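PDB 5Y1Z: drebrin from Homo sapiens, which probably binds actin, and carries a domain of the ADF/cofilin family of actin-binding proteins. Local coordinates for residues Q63-G68 / E90-A95. Numbering follows the deposited sequence.
Sequences QKVMYG and EDVPDA. With SO4 (sulfate ion), chain E.
K64 NZ is held by two oxygens of the neighbouring strand, Y36 O and T35 OG1, so a lysine suits this place: its CB points away from residues 90-95, and its amine bonds to acceptors on the sheet. What K64 offers across the contact is its peptide group, against which V92 lays a methyl, with V92 CG2 3.5 Å from K64 C and 3.6 Å from K64 O. The same methyl lies 3.8 Å from Q63 C, covering the backbone just before strand 65-72.

V92 CB branches in two directions. With CG1 anti to the backbone N (chi1 175°), that methyl reaches V65 CG2 at 3.8 Å, and the two buried valines cross at about a right angle. V65 also meets C100, so compact side chains pack where helix 94-101 meets the strand. Further out, Q63 CG and D91 CB approach to 4.3 Å through their aliphatic parts, which suits polar residues at the exposed end of the contact.

P93 is the N-cap, and D94 N in the first turn donates a hydrogen bond to sulfate O2 (2.9 Å, 147°), consistent with the polarity of a helix start, although the D94 carboxylate also lies close; the ion probably comes from the crystallisation liquor. Backbone bonds also pair K64 with G89 and D91 with N62. Apolar contact thus joins the loop leading into helix 94-101 to the strand, while the K64 amine is bonded to strand 31-36.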
loop_
_atom_site.group_PDB
_atom_site.type_symbol
_atom_site.label_atom_id
_atom_site.label_comp_id
_atom_site.label_asym_id
_atom_site.label_seq_id
_atom_site.Cartn_x
_atom_site.Cartn_y
_atom_site.Cartn_z
ATOM N N GLN A 63 18.378 -12.032 -12.511
ATOM C CA GLN A 63 17.020 -12.226 -12.966
ATOM C C GLN A 63 15.999 -11.839 -11.912
ATOM O O GLN A 63 14.805 -12.062 -12.116
ATOM C CB GLN A 63 16.828 -13.679 -13.402
ATOM C CG GLN A 63 17.756 -14.125 -14.566
ATOM C CD GLN A 63 19.186 -14.565 -14.128
ATOM O OE1 GLN A 63 19.925 -13.792 -13.498
ATOM N NE2 GLN A 63 19.577 -15.809 -14.484
ATOM N N LYS A 64 16.437 -11.296 -10.779
ATOM C CA LYS A 64 15.547 -11.072 -9.651
ATOM C C LYS A 64 15.665 -9.664 -9.085
ATOM O O LYS A 64 16.712 -9.021 -9.161
ATOM C CB LYS A 64 15.798 -12.097 -8.524
ATOM C CG LYS A 64 15.462 -13.534 -8.940
ATOM C CD LYS A 64 15.120 -14.417 -7.746
ATOM C CE LYS A 64 13.632 -14.784 -7.725
ATOM N NZ LYS A 64 12.682 -13.644 -7.305
ATOM N N VAL A 65 14.553 -9.195 -8.538
ATOM C CA VAL A 65 14.517 -8.070 -7.613
ATOM C C VAL A 65 14.761 -8.609 -6.212
ATOM O O VAL A 65 14.098 -9.555 -5.781
ATOM C CB VAL A 65 13.165 -7.347 -7.704
ATOM C CG1 VAL A 65 13.086 -6.241 -6.685
ATOM C CG2 VAL A 65 12.958 -6.805 -9.116
ATOM N N MET A 66 15.741 -8.050 -5.508
ATOM C CA MET A 66 16.090 -8.530 -4.172
ATOM C C MET A 66 16.379 -7.343 -3.250
ATOM O O MET A 66 16.695 -6.233 -3.702
ATOM C CB MET A 66 17.288 -9.500 -4.223
ATOM C CG MET A 66 17.151 -10.614 -5.262
ATOM S SD MET A 66 18.430 -11.916 -5.234
ATOM C CE MET A 66 19.711 -11.072 -4.448
ATOM N N TYR A 67 16.277 -7.583 -1.941
ATOM C CA TYR A 67 16.506 -6.554 -0.928
ATOM C C TYR A 67 17.563 -7.043 0.052
ATOM O O TYR A 67 17.380 -8.077 0.704
ATOM C CB TYR A 67 15.196 -6.188 -0.208
ATOM C CG TYR A 67 14.136 -5.718 -1.171
ATOM C CD1 TYR A 67 14.243 -4.472 -1.784
ATOM C CD2 TYR A 67 13.057 -6.527 -1.510
ATOM C CE1 TYR A 67 13.307 -4.030 -2.692
ATOM C CE2 TYR A 67 12.102 -6.092 -2.426
ATOM C CZ TYR A 67 12.235 -4.840 -3.015
ATOM O OH TYR A 67 11.306 -4.376 -3.938
ATOM N N GLY A 68 18.664 -6.300 0.156
ATOM C CA GLY A 68 19.757 -6.691 1.031
ATOM C C GLY A 68 19.849 -5.840 2.277
ATOM O O GLY A 68 19.944 -4.620 2.199
ATOM N N GLU A 90 19.787 -6.690 -13.905
ATOM C CA GLU A 90 19.772 -6.186 -15.277
ATOM C C GLU A 90 18.813 -6.957 -16.174
ATOM O O GLU A 90 18.449 -6.459 -17.245
ATOM C CB GLU A 90 21.187 -6.225 -15.880
ATOM N N ASP A 91 18.415 -8.167 -15.790
ATOM C CA ASP A 91 17.527 -8.965 -16.621
ATOM C C ASP A 91 16.104 -8.995 -16.090
ATOM O O ASP A 91 15.262 -9.709 -16.646
ATOM C CB ASP A 91 18.063 -10.398 -16.747
ATOM C CG ASP A 91 19.374 -10.465 -17.515
ATOM O OD1 ASP A 91 19.416 -9.876 -18.617
ATOM O OD2 ASP A 91 20.343 -11.117 -17.045
ATOM N N VAL A 92 15.790 -8.155 -15.116
ATOM C CA VAL A 92 14.407 -7.998 -14.668
ATOM C C VAL A 92 13.654 -7.156 -15.704
ATOM O O VAL A 92 14.182 -6.135 -16.149
ATOM C CB VAL A 92 14.361 -7.337 -13.291
ATOM C CG1 VAL A 92 12.918 -7.054 -12.873
ATOM C CG2 VAL A 92 15.082 -8.189 -12.253
ATOM N N PRO A 93 12.453 -7.551 -16.098
ATOM C CA PRO A 93 11.676 -6.716 -17.030
ATOM C C PRO A 93 11.389 -5.328 -16.462
ATOM O O PRO A 93 11.196 -5.151 -15.258
ATOM C CB PRO A 93 10.380 -7.515 -17.225
ATOM C CG PRO A 93 10.740 -8.935 -16.851
ATOM C CD PRO A 93 11.806 -8.841 -15.807
ATOM N N ASP A 94 11.342 -4.338 -17.360
ATOM C CA ASP A 94 11.157 -2.953 -16.939
ATOM C C ASP A 94 9.851 -2.778 -16.179
ATOM O O ASP A 94 9.800 -2.039 -15.185
ATOM C CB ASP A 94 11.191 -2.024 -18.146
ATOM C CG ASP A 94 12.590 -1.834 -18.697
ATOM O OD1 ASP A 94 13.577 -2.224 -18.020
ATOM O OD2 ASP A 94 12.696 -1.309 -19.832
ATOM N N ALA A 95 8.789 -3.453 -16.626
ATOM C CA ALA A 95 7.511 -3.346 -15.936
ATOM C C ALA A 95 7.614 -3.851 -14.506
ATOM O O ALA A 95 7.032 -3.261 -13.583
ATOM C CB ALA A 95 6.439 -4.130 -16.689
HETATM S S SO4 E . 12.190 -5.488 -20.990
HETATM O O1 SO4 E . 11.205 -4.834 -21.839
HETATM O O2 SO4 E . 12.652 -4.554 -19.968
HETATM O O3 SO4 E . 13.327 -5.908 -21.803
HETATM O O4 SO4 E . 11.588 -6.659 -20.362
#